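PDB 4YWE: putative aldehyde dehydrogenase from Burkholderia cenocepacia, which probably oxidises aldehydes with NAD or NADP as electron acceptor, and binds calcium and magnesium ions. Local coordinates for residues V77-S88 against E195-P203; D110-Y121 against Y159-A170. All blocks are in the same frame, centred on the assembly; numbering follows the deposited sequence.

Interaction 1 of 2, residues V77-S88 against E195-P203; sequences VLMRLSARVTDS and ELAAEAGLP
Leu-81 packs against the last turn of helix 188-200. Its CB lies 3.8 Å from CB of Ala-200, and its CD1 lies 3.7 Å from CB of Leu-196. The small Ala-200 lets the backbones close in: its CB sits 3.5 Å from the backbone N of Leu-81. Leu-196 enters the groove between Arg-84, Val-85 and Ser-88. Its CD1 meets CG2 of Val-85, and its CD2 lies over one face of the Arg-84 guanidinium. At the other end CG1 of Val-77 touches CB and CD1 of Leu-202.

The solvent side is polar. Arg-84 folds back at chi2 and chi3 (-64° and -62°), which turns its guanidinium side-on to Glu-199. Arg-84 NE and NH2 both donate to OE1 of Glu-199, at 2.9 and 2.7 Å, a salt bridge to one oxygen with the two planar groups nearly coplanar. Arg-80 NE gives a straight bond of 2.8 Å to O of Ala-200, within the guanidinium plane. Gly-201 follows with positive phi and closes the helix in a Schellman motif.

The helices thus meet through aliphatic groups inside and a charged pair and a backbone bond outside. Arg-80's positive charge probably suits the helix dipole at the C-terminal end of helix 188-200.

Interaction 2 of 2, residues D110-Y121 against Y159-A170; sequences DAAALARYFEFY and YPMQIFGRSVGA
Tyr-117 lays one face of its ring on the backbone and CB of Arg-166. That CB is 3.8 Å from the ring centroid, a CH-pi contact. Tyr-121 repeats the arrangement one turn on, with CB of Ala-170 over its face at 3.9 Å from the centroid. Gly-165 and Gly-169 lie where the two helices press together. CD1 of Leu-114 comes within 3.6 Å of CA of Gly-165, and CE1 of Phe-118 within 3.7 Å of CA of Gly-169. The bare CA of Gly-165 lets Leu-114 and Tyr-117 pack directly on the helix backbone. Leu-114 crosses Met-161 with CD2 at 3.8 Å from SD, and the methyl CE of Met-161 rests on Ala-111. Phe-118 and Phe-164 meet edge to edge.

The polar part lies toward the start of helix 160-174. NE2 of Gln-162 donates to OD1 of Asp-110 at 2.8 Å, with an angle of 170°. The donor stands above the carboxylate plane. A bend at chi2 (-136°) turns the Gln-162 amide across Asp-110, and its CD packs on CB of Ala-113.

Farther out, OD2 of Asp-110 forms a salt bridge with Lys-102, Tyr-121 OH bonds to O of Gly-469, and Arg-166 NH2 bonds to Thr-233, with the Arg-166 side chain about 4 Å from that of Glu-256, the predicted active-site residue.

The two helix segments run almost parallel, 6° apart, with axes 8.1 Å from each other. Helices 71-87 and 188-200 touch Leu-114, and helix 89-100 touches Met-161. Ser-167 reaches His-153 of strand 139-155 and Ser-231 of strand 229-233, tying helix 160-174 to the mixed sheet.

Interaction 2 lies deep in the chain, its centre about 10 Å from the chain centre; interaction 1 lies farther out, at about 21 Å. Both pair two helices, but no helix is shared. Interaction 1 joins its helices at a wide angle, and its charged groups sit at the solvent-facing edge. Interaction 2 is nearly parallel, glycine-based and aromatic, and its polar bond is an amide to a carboxylate. The two contacts touch through helices 71-87 and 104-124: Ser-82 OG probably hydrogen-bonds to O of Ala-115, and Leu-81 packs on Phe-118. Along the chain, interaction 2 is nested within the loop that interaction 1 closes.

Interaction 1 of 2, residues V77-S88 against E195-P203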
loop_
_atom_site.group_PDB
_atom_site.type_symbol
_atom_site.label_atom_id
_atom_site.label_comp_id
_atom_site.label_asym_id
_atom_site.label_seq_id
_atom_site.Cartn_x
_atom_site.Cartn_y
_atom_site.Cartn_z
ATOM N N VAL A 77 -10.907 -1.171 22.557
ATOM C CA VAL A 77 -10.977 -2.317 23.454
ATOM C C VAL A 77 -9.579 -2.882 23.683
ATOM O O VAL A 77 -9.183 -3.149 24.818
ATOM C CB VAL A 77 -11.922 -3.401 22.906
ATOM C CG1 VAL A 77 -11.798 -4.679 23.724
ATOM C CG2 VAL A 77 -13.357 -2.898 22.908
ATOM N N LEU A 78 -8.832 -3.048 22.597
ATOM C CA LEU A 78 -7.471 -3.562 22.677
ATOM C C LEU A 78 -6.550 -2.579 23.394
ATOM O O LEU A 78 -5.623 -2.987 24.092
ATOM C CB LEU A 78 -6.931 -3.870 21.280
ATOM C CG LEU A 78 -7.582 -5.063 20.577
ATOM C CD1 LEU A 78 -7.021 -5.230 19.174
ATOM C CD2 LEU A 78 -7.385 -6.332 21.392
ATOM N N MET A 79 -6.810 -1.287 23.223
ATOM C CA MET A 79 -6.008 -0.263 23.881
ATOM C C MET A 79 -6.239 -0.283 25.388
ATOM O O MET A 79 -5.293 -0.181 26.167
ATOM C CB MET A 79 -6.322 1.124 23.320
ATOM C CG MET A 79 -5.391 2.207 23.840
ATOM S SD MET A 79 -3.658 1.841 23.489
ATOM C CE MET A 79 -3.555 2.317 21.766
ATOM N N ARG A 80 -7.498 -0.414 25.794
ATOM C CA ARG A 80 -7.828 -0.530 27.211
ATOM C C ARG A 80 -7.191 -1.783 27.799
ATOM O O ARG A 80 -6.659 -1.757 28.908
ATOM C CB ARG A 80 -9.343 -0.556 27.424
ATOM C CG ARG A 80 -10.001 0.813 27.369
ATOM C CD ARG A 80 -11.449 0.756 27.837
ATOM N NE ARG A 80 -12.307 0.037 26.900
ATOM C CZ ARG A 80 -12.952 0.610 25.888
ATOM N NH1 ARG A 80 -12.835 1.915 25.680
ATOM N NH2 ARG A 80 -13.712 -0.119 25.083
ATOM N N LEU A 81 -7.242 -2.874 27.041
ATOM C CA LEU A 81 -6.619 -4.127 27.446
ATOM C C LEU A 81 -5.113 -3.953 27.582
ATOM O O LEU A 81 -4.498 -4.485 28.507
ATOM C CB LEU A 81 -6.940 -5.237 26.443
ATOM C CG LEU A 81 -6.257 -6.588 26.660
ATOM C CD1 LEU A 81 -6.517 -7.106 28.067
ATOM C CD2 LEU A 81 -6.726 -7.594 25.621
ATOM N N SER A 82 -4.529 -3.198 26.656
ATOM C CA SER A 82 -3.103 -2.892 26.690
ATOM C C SER A 82 -2.716 -2.213 28.001
ATOM O O SER A 82 -1.696 -2.547 28.605
ATOM C CB SER A 82 -2.721 -2.004 25.506
ATOM O OG SER A 82 -1.354 -1.640 25.559
ATOM N N ALA A 83 -3.539 -1.264 28.437
ATOM C CA ALA A 83 -3.282 -0.536 29.675
ATOM C C ALA A 83 -3.460 -1.439 30.893
ATOM O O ALA A 83 -2.710 -1.337 31.861
ATOM C CB ALA A 83 -4.193 0.679 29.775
ATOM N N ARG A 84 -4.456 -2.318 30.839
ATOM C CA ARG A 84 -4.710 -3.256 31.930
ATOM C C ARG A 84 -3.527 -4.201 32.112
ATOM O O ARG A 84 -3.108 -4.473 33.237
ATOM C CB ARG A 84 -5.989 -4.058 31.673
ATOM C CG ARG A 84 -7.271 -3.241 31.728
ATOM C CD ARG A 84 -7.524 -2.673 33.119
ATOM N NE ARG A 84 -7.691 -3.718 34.125
ATOM C CZ ARG A 84 -6.900 -3.869 35.184
ATOM N NH1 ARG A 84 -5.886 -3.038 35.382
ATOM N NH2 ARG A 84 -7.128 -4.849 36.049
ATOM N N VAL A 85 -2.994 -4.695 30.997
ATOM C CA VAL A 85 -1.840 -5.586 31.020
ATOM C C VAL A 85 -0.625 -4.868 31.598
ATOM O O VAL A 85 0.096 -5.423 32.430
ATOM C CB VAL A 85 -1.532 -6.139 29.613
ATOM C CG1 VAL A 85 -0.217 -6.903 29.612
ATOM C CG2 VAL A 85 -2.668 -7.030 29.132
ATOM N N THR A 86 -0.405 -3.633 31.152
ATOM C CA THR A 86 0.708 -2.820 31.633
ATOM C C THR A 86 0.633 -2.633 33.146
ATOM O O THR A 86 1.643 -2.718 33.843
ATOM C CB THR A 86 0.735 -1.440 30.948
ATOM O OG1 THR A 86 1.037 -1.601 29.557
ATOM C CG2 THR A 86 1.789 -0.542 31.582
ATOM N N ASP A 87 -0.571 -2.389 33.650
ATOM C CA ASP A 87 -0.777 -2.242 35.086
ATOM C C ASP A 87 -0.610 -3.571 35.817
ATOM O O ASP A 87 -0.302 -3.594 37.006
ATOM C CB ASP A 87 -2.161 -1.659 35.374
ATOM C CG ASP A 87 -2.136 -0.154 35.548
ATOM O OD1 ASP A 87 -1.126 0.369 36.066
ATOM O OD2 ASP A 87 -3.126 0.507 35.169
ATOM N N SER A 88 -0.811 -4.674 35.105
ATOM C CA SER A 88 -0.757 -5.998 35.719
ATOM C C SER A 88 0.522 -6.749 35.362
ATOM O O SER A 88 0.551 -7.979 35.394
ATOM C CB SER A 88 -1.974 -6.828 35.302
ATOM O OG SER A 88 -3.184 -6.182 35.653
ATOM N N GLU A 195 -9.308 -12.458 31.701
ATOM C CA GLU A 195 -10.058 -11.660 32.665
ATOM C C GLU A 195 -9.858 -10.174 32.403
ATOM O O GLU A 195 -10.803 -9.390 32.476
ATOM C CB GLU A 195 -9.640 -11.996 34.097
ATOM C CG GLU A 195 -10.198 -13.302 34.621
ATOM C CD GLU A 195 -9.954 -13.483 36.105
ATOM O OE1 GLU A 195 -9.290 -12.613 36.708
ATOM O OE2 GLU A 195 -10.427 -14.492 36.669
ATOM N N LEU A 196 -8.620 -9.798 32.101
ATOM C CA LEU A 196 -8.293 -8.412 31.787
ATOM C C LEU A 196 -9.039 -7.953 30.543
ATOM O O LEU A 196 -9.476 -6.807 30.460
ATOM C CB LEU A 196 -6.784 -8.247 31.596
ATOM C CG LEU A 196 -5.941 -8.375 32.866
ATOM C CD1 LEU A 196 -4.462 -8.190 32.561
ATOM C CD2 LEU A 196 -6.404 -7.372 33.907
ATOM N N ALA A 197 -9.187 -8.860 29.581
ATOM C CA ALA A 197 -9.921 -8.576 28.355
ATOM C C ALA A 197 -11.387 -8.288 28.663
ATOM O O ALA A 197 -11.977 -7.360 28.109
ATOM C CB ALA A 197 -9.799 -9.740 27.378
ATOM N N ALA A 198 -11.968 -9.087 29.553
ATOM C CA ALA A 198 -13.346 -8.883 29.980
ATOM C C ALA A 198 -13.490 -7.537 30.684
ATOM O O ALA A 198 -14.466 -6.817 30.472
ATOM C CB ALA A 198 -13.794 -10.012 30.892
ATOM N N GLU A 199 -12.510 -7.203 31.518
ATOM C CA GLU A 199 -12.481 -5.913 32.197
ATOM C C GLU A 199 -12.357 -4.773 31.190
ATOM O O GLU A 199 -12.966 -3.717 31.353
ATOM C CB GLU A 199 -11.324 -5.852 33.194
ATOM C CG GLU A 199 -11.411 -6.855 34.330
ATOM C CD GLU A 199 -10.221 -6.767 35.268
ATOM O OE1 GLU A 199 -9.364 -5.882 35.058
ATOM O OE2 GLU A 199 -10.143 -7.579 36.213
ATOM N N ALA A 200 -11.563 -5.003 30.147
ATOM C CA ALA A 200 -11.298 -3.988 29.132
ATOM C C ALA A 200 -12.536 -3.673 28.298
ATOM O O ALA A 200 -12.606 -2.629 27.651
ATOM C CB ALA A 200 -10.160 -4.435 28.230
ATOM N N GLY A 201 -13.508 -4.578 28.307
ATOM C CA GLY A 201 -14.753 -4.353 27.596
ATOM C C GLY A 201 -14.973 -5.278 26.417
ATOM O O GLY A 201 -15.882 -5.066 25.614
ATOM N N LEU A 202 -14.134 -6.302 26.304
ATOM C CA LEU A 202 -14.294 -7.298 25.256
ATOM C C LEU A 202 -15.553 -8.113 25.523
ATOM O O LEU A 202 -15.685 -8.717 26.587
ATOM C CB LEU A 202 -13.070 -8.212 25.182
ATOM C CG LEU A 202 -12.991 -9.163 23.988
ATOM C CD1 LEU A 202 -12.790 -8.386 22.696
ATOM C CD2 LEU A 202 -11.878 -10.177 24.184
ATOM N N PRO A 203 -16.490 -8.120 24.560
ATOM C CA PRO A 203 -17.766 -8.832 24.702
ATOM C C PRO A 203 -17.578 -10.324 24.958
ATOM O O PRO A 203 -16.595 -10.906 24.498
ATOM C CB PRO A 203 -18.457 -8.594 23.355
ATOM C CG PRO A 203 -17.815 -7.365 22.806
ATOM C CD PRO A 203 -16.392 -7.417 23.269
#

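Interaction 2 of 2, residues D110-Y121 against Y159-A170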
loop_
_atom_site.group_PDB
_atom_site.type_symbol
_atom_site.label_atom_id
_atom_site.label_comp_id
_atom_site.label_asym_id
_atom_site.label_seq_id
_atom_site.Cartn_x
_atom_site.Cartn_y
_atom_site.Cartn_z
ATOM N N ASP A 110 8.155 -10.306 28.922
ATOM C CA ASP A 110 7.082 -10.961 28.180
ATOM C C ASP A 110 5.758 -10.226 28.358
ATOM O O ASP A 110 5.011 -10.033 27.398
ATOM C CB ASP A 110 6.935 -12.418 28.622
ATOM C CG ASP A 110 7.991 -13.320 28.018
ATOM O OD1 ASP A 110 8.920 -12.801 27.365
ATOM O OD2 ASP A 110 7.894 -14.552 28.204
ATOM N N ALA A 111 5.475 -9.821 29.592
ATOM C CA ALA A 111 4.247 -9.099 29.901
ATOM C C ALA A 111 4.241 -7.729 29.235
ATOM O O ALA A 111 3.205 -7.265 28.761
ATOM C CB ALA A 111 4.079 -8.960 31.406
ATOM N N ALA A 112 5.404 -7.085 29.203
ATOM C CA ALA A 112 5.542 -5.788 28.554
ATOM C C ALA A 112 5.337 -5.929 27.051
ATOM O O ALA A 112 4.745 -5.060 26.411
ATOM C CB ALA A 112 6.906 -5.181 28.855
ATOM N N ALA A 113 5.831 -7.032 26.497
ATOM C CA ALA A 113 5.649 -7.328 25.082
ATOM C C ALA A 113 4.178 -7.592 24.784
ATOM O O ALA A 113 3.660 -7.171 23.748
ATOM C CB ALA A 113 6.498 -8.521 24.676
ATOM N N LEU A 114 3.516 -8.294 25.700
ATOM C CA LEU A 114 2.090 -8.575 25.583
ATOM C C LEU A 114 1.286 -7.283 25.490
ATOM O O LEU A 114 0.370 -7.167 24.676
ATOM C CB LEU A 114 1.609 -9.407 26.774
ATOM C CG LEU A 114 0.104 -9.667 26.848
ATOM C CD1 LEU A 114 -0.368 -10.418 25.618
ATOM C CD2 LEU A 114 -0.245 -10.434 28.111
ATOM N N ALA A 115 1.640 -6.315 26.329
ATOM C CA ALA A 115 0.978 -5.017 26.323
ATOM C C ALA A 115 1.286 -4.256 25.037
ATOM O O ALA A 115 0.451 -3.503 24.534
ATOM C CB ALA A 115 1.400 -4.203 27.536
ATOM N N ARG A 116 2.488 -4.458 24.507
ATOM C CA ARG A 116 2.912 -3.777 23.291
ATOM C C ARG A 116 2.159 -4.324 22.081
ATOM O O ARG A 116 1.783 -3.569 21.183
ATOM C CB ARG A 116 4.427 -3.916 23.098
ATOM C CG ARG A 116 4.961 -3.301 21.810
ATOM C CD ARG A 116 4.505 -1.857 21.631
ATOM N NE ARG A 116 4.946 -1.307 20.351
ATOM C CZ ARG A 116 4.362 -0.286 19.730
ATOM N NH1 ARG A 116 3.299 0.300 20.263
ATOM N NH2 ARG A 116 4.836 0.142 18.568
ATOM N N TYR A 117 1.933 -5.635 22.066
ATOM C CA TYR A 117 1.140 -6.258 21.011
ATOM C C TYR A 117 -0.255 -5.646 20.933
ATOM O O TYR A 117 -0.720 -5.266 19.856
ATOM C CB TYR A 117 1.028 -7.768 21.232
ATOM C CG TYR A 117 2.196 -8.559 20.691
ATOM C CD1 TYR A 117 2.531 -8.501 19.345
ATOM C CD2 TYR A 117 2.950 -9.377 21.520
ATOM C CE1 TYR A 117 3.595 -9.223 18.843
ATOM C CE2 TYR A 117 4.014 -10.108 21.026
ATOM C CZ TYR A 117 4.331 -10.026 19.688
ATOM O OH TYR A 117 5.390 -10.749 19.191
ATOM N N PHE A 118 -0.915 -5.548 22.083
ATOM C CA PHE A 118 -2.270 -5.015 22.143
ATOM C C PHE A 118 -2.293 -3.528 21.804
ATOM O O PHE A 118 -3.216 -3.053 21.146
ATOM C CB PHE A 118 -2.879 -5.262 23.525
ATOM C CG PHE A 118 -3.196 -6.707 23.794
ATOM C CD1 PHE A 118 -3.650 -7.529 22.776
ATOM C CD2 PHE A 118 -3.031 -7.244 25.059
ATOM C CE1 PHE A 118 -3.941 -8.860 23.016
ATOM C CE2 PHE A 118 -3.320 -8.575 25.305
ATOM C CZ PHE A 118 -3.774 -9.384 24.281
ATOM N N GLU A 119 -1.271 -2.801 22.243
ATOM C CA GLU A 119 -1.155 -1.377 21.940
ATOM C C GLU A 119 -0.986 -1.139 20.441
ATOM O O GLU A 119 -1.639 -0.269 19.860
ATOM C CB GLU A 119 0.025 -0.761 22.694
ATOM C CG GLU A 119 0.225 0.720 22.421
ATOM C CD GLU A 119 1.493 1.265 23.050
ATOM O OE1 GLU A 119 2.547 0.603 22.938
ATOM O OE2 GLU A 119 1.434 2.353 23.658
ATOM N N PHE A 120 -0.104 -1.920 19.826
ATOM C CA PHE A 120 0.195 -1.783 18.406
ATOM C C PHE A 120 -1.031 -2.085 17.553
ATOM O O PHE A 120 -1.395 -1.303 16.676
ATOM C CB PHE A 120 1.353 -2.707 18.015
ATOM C CG PHE A 120 1.723 -2.642 16.557
ATOM C CD1 PHE A 120 2.535 -1.626 16.079
ATOM C CD2 PHE A 120 1.271 -3.604 15.670
ATOM C CE1 PHE A 120 2.882 -1.567 14.741
ATOM C CE2 PHE A 120 1.613 -3.551 14.331
ATOM C CZ PHE A 120 2.418 -2.532 13.866
ATOM N N TYR A 121 -1.674 -3.216 17.825
ATOM C CA TYR A 121 -2.805 -3.657 17.017
ATOM C C TYR A 121 -4.049 -2.809 17.264
ATOM O O TYR A 121 -4.935 -2.736 16.414
ATOM C CB TYR A 121 -3.097 -5.135 17.282
ATOM C CG TYR A 121 -2.129 -6.053 16.569
ATOM C CD1 TYR A 121 -1.829 -5.859 15.227
ATOM C CD2 TYR A 121 -1.497 -7.091 17.239
ATOM C CE1 TYR A 121 -0.944 -6.685 14.565
ATOM C CE2 TYR A 121 -0.604 -7.924 16.585
ATOM C CZ TYR A 121 -0.333 -7.714 15.248
ATOM O OH TYR A 121 0.552 -8.534 14.588
ATOM N N TYR A 159 6.452 -19.285 25.394
ATOM C CA TYR A 159 6.073 -17.880 25.532
ATOM C C TYR A 159 4.557 -17.731 25.494
ATOM O O TYR A 159 4.010 -17.248 24.504
ATOM C CB TYR A 159 6.703 -17.027 24.425
ATOM C CG TYR A 159 8.214 -16.961 24.456
ATOM C CD1 TYR A 159 8.875 -16.011 25.224
ATOM C CD2 TYR A 159 8.980 -17.843 23.704
ATOM C CE1 TYR A 159 10.258 -15.946 25.249
ATOM C CE2 TYR A 159 10.360 -17.786 23.722
ATOM C CZ TYR A 159 10.994 -16.838 24.495
ATOM O OH TYR A 159 12.369 -16.784 24.512
ATOM N N PRO A 160 3.871 -18.151 26.571
ATOM C CA PRO A 160 2.406 -18.097 26.632
ATOM C C PRO A 160 1.831 -16.715 26.333
ATOM O O PRO A 160 0.987 -16.594 25.450
ATOM C CB PRO A 160 2.104 -18.510 28.074
ATOM C CG PRO A 160 3.247 -19.384 28.450
ATOM C CD PRO A 160 4.444 -18.766 27.783
ATOM N N MET A 161 2.290 -15.691 27.046
ATOM C CA MET A 161 1.760 -14.342 26.871
ATOM C C MET A 161 2.149 -13.717 25.533
ATOM O O MET A 161 1.311 -13.128 24.854
ATOM C CB MET A 161 2.225 -13.432 28.008
ATOM C CG MET A 161 1.462 -13.608 29.306
ATOM S SD MET A 161 1.915 -12.362 30.530
ATOM C CE MET A 161 3.662 -12.706 30.732
ATOM N N GLN A 162 3.420 -13.835 25.161
ATOM C CA GLN A 162 3.917 -13.188 23.949
ATOM C C GLN A 162 3.236 -13.723 22.694
ATOM O O GLN A 162 2.833 -12.956 21.821
ATOM C CB GLN A 162 5.430 -13.361 23.828
ATOM C CG GLN A 162 6.238 -12.501 24.781
ATOM C CD GLN A 162 7.419 -11.844 24.093
ATOM O OE1 GLN A 162 7.296 -11.340 22.977
ATOM N NE2 GLN A 162 8.571 -11.856 24.751
ATOM N N ILE A 163 3.108 -15.041 22.614
ATOM C CA ILE A 163 2.520 -15.681 21.447
ATOM C C ILE A 163 1.003 -15.490 21.444
ATOM O O ILE A 163 0.392 -15.341 20.384
ATOM C CB ILE A 163 2.919 -17.164 21.394
ATOM C CG1 ILE A 163 4.441 -17.269 21.269
ATOM C CG2 ILE A 163 2.243 -17.871 20.229
ATOM C CD1 ILE A 163 4.992 -18.643 21.515
ATOM N N PHE A 164 0.402 -15.475 22.630
ATOM C CA PHE A 164 -1.010 -15.127 22.764
ATOM C C PHE A 164 -1.238 -13.722 22.222
ATOM O O PHE A 164 -2.189 -13.474 21.487
ATOM C CB PHE A 164 -1.458 -15.214 24.225
ATOM C CG PHE A 164 -2.916 -14.909 24.442
ATOM C CD1 PHE A 164 -3.341 -13.615 24.693
ATOM C CD2 PHE A 164 -3.859 -15.923 24.415
ATOM C CE1 PHE A 164 -4.681 -13.335 24.898
ATOM C CE2 PHE A 164 -5.200 -15.651 24.622
ATOM C CZ PHE A 164 -5.610 -14.355 24.864
ATOM N N GLY A 165 -0.342 -12.809 22.583
ATOM C CA GLY A 165 -0.448 -11.422 22.174
ATOM C C GLY A 165 -0.355 -11.191 20.679
ATOM O O GLY A 165 -1.097 -10.382 20.126
ATOM N N ARG A 166 0.556 -11.899 20.018
ATOM C CA ARG A 166 0.740 -11.720 18.584
ATOM C C ARG A 166 -0.383 -12.395 17.801
ATOM O O ARG A 166 -0.804 -11.900 16.757
ATOM C CB ARG A 166 2.107 -12.259 18.134
ATOM C CG ARG A 166 2.215 -13.774 18.059
ATOM C CD ARG A 166 3.575 -14.213 17.532
ATOM N NE ARG A 166 3.644 -15.663 17.376
ATOM C CZ ARG A 166 4.775 -16.351 17.269
ATOM N NH1 ARG A 166 5.942 -15.724 17.305
ATOM N NH2 ARG A 166 4.739 -17.669 17.130
ATOM N N SER A 167 -0.879 -13.516 18.319
ATOM C CA SER A 167 -1.876 -14.310 17.606
ATOM C C SER A 167 -3.286 -13.787 17.847
ATOM O O SER A 167 -3.993 -13.428 16.906
ATOM C CB SER A 167 -1.784 -15.779 18.021
ATOM O OG SER A 167 -2.600 -16.593 17.197
ATOM N N VAL A 168 -3.689 -13.748 19.113
ATOM C CA VAL A 168 -5.032 -13.313 19.479
ATOM C C VAL A 168 -5.181 -11.807 19.273
ATOM O O VAL A 168 -6.238 -11.331 18.862
ATOM C CB VAL A 168 -5.359 -13.713 20.931
ATOM C CG1 VAL A 168 -6.761 -13.262 21.313
ATOM C CG2 VAL A 168 -5.217 -15.216 21.104
ATOM N N GLY A 169 -4.115 -11.063 19.547
ATOM C CA GLY A 169 -4.131 -9.622 19.372
ATOM C C GLY A 169 -4.393 -9.191 17.942
ATOM O O GLY A 169 -5.137 -8.240 17.696
ATOM N N ALA A 170 -3.784 -9.896 16.995
ATOM C CA ALA A 170 -3.979 -9.601 15.579
ATOM C C ALA A 170 -5.346 -10.088 15.107
ATOM O O ALA A 170 -6.013 -9.418 14.319
ATOM C CB ALA A 170 -2.873 -10.234 14.747
HETATM O O HOH W 1 5.556 -15.249 27.609
HETATM O O HOH W 2 7.130 -11.750 20.570
#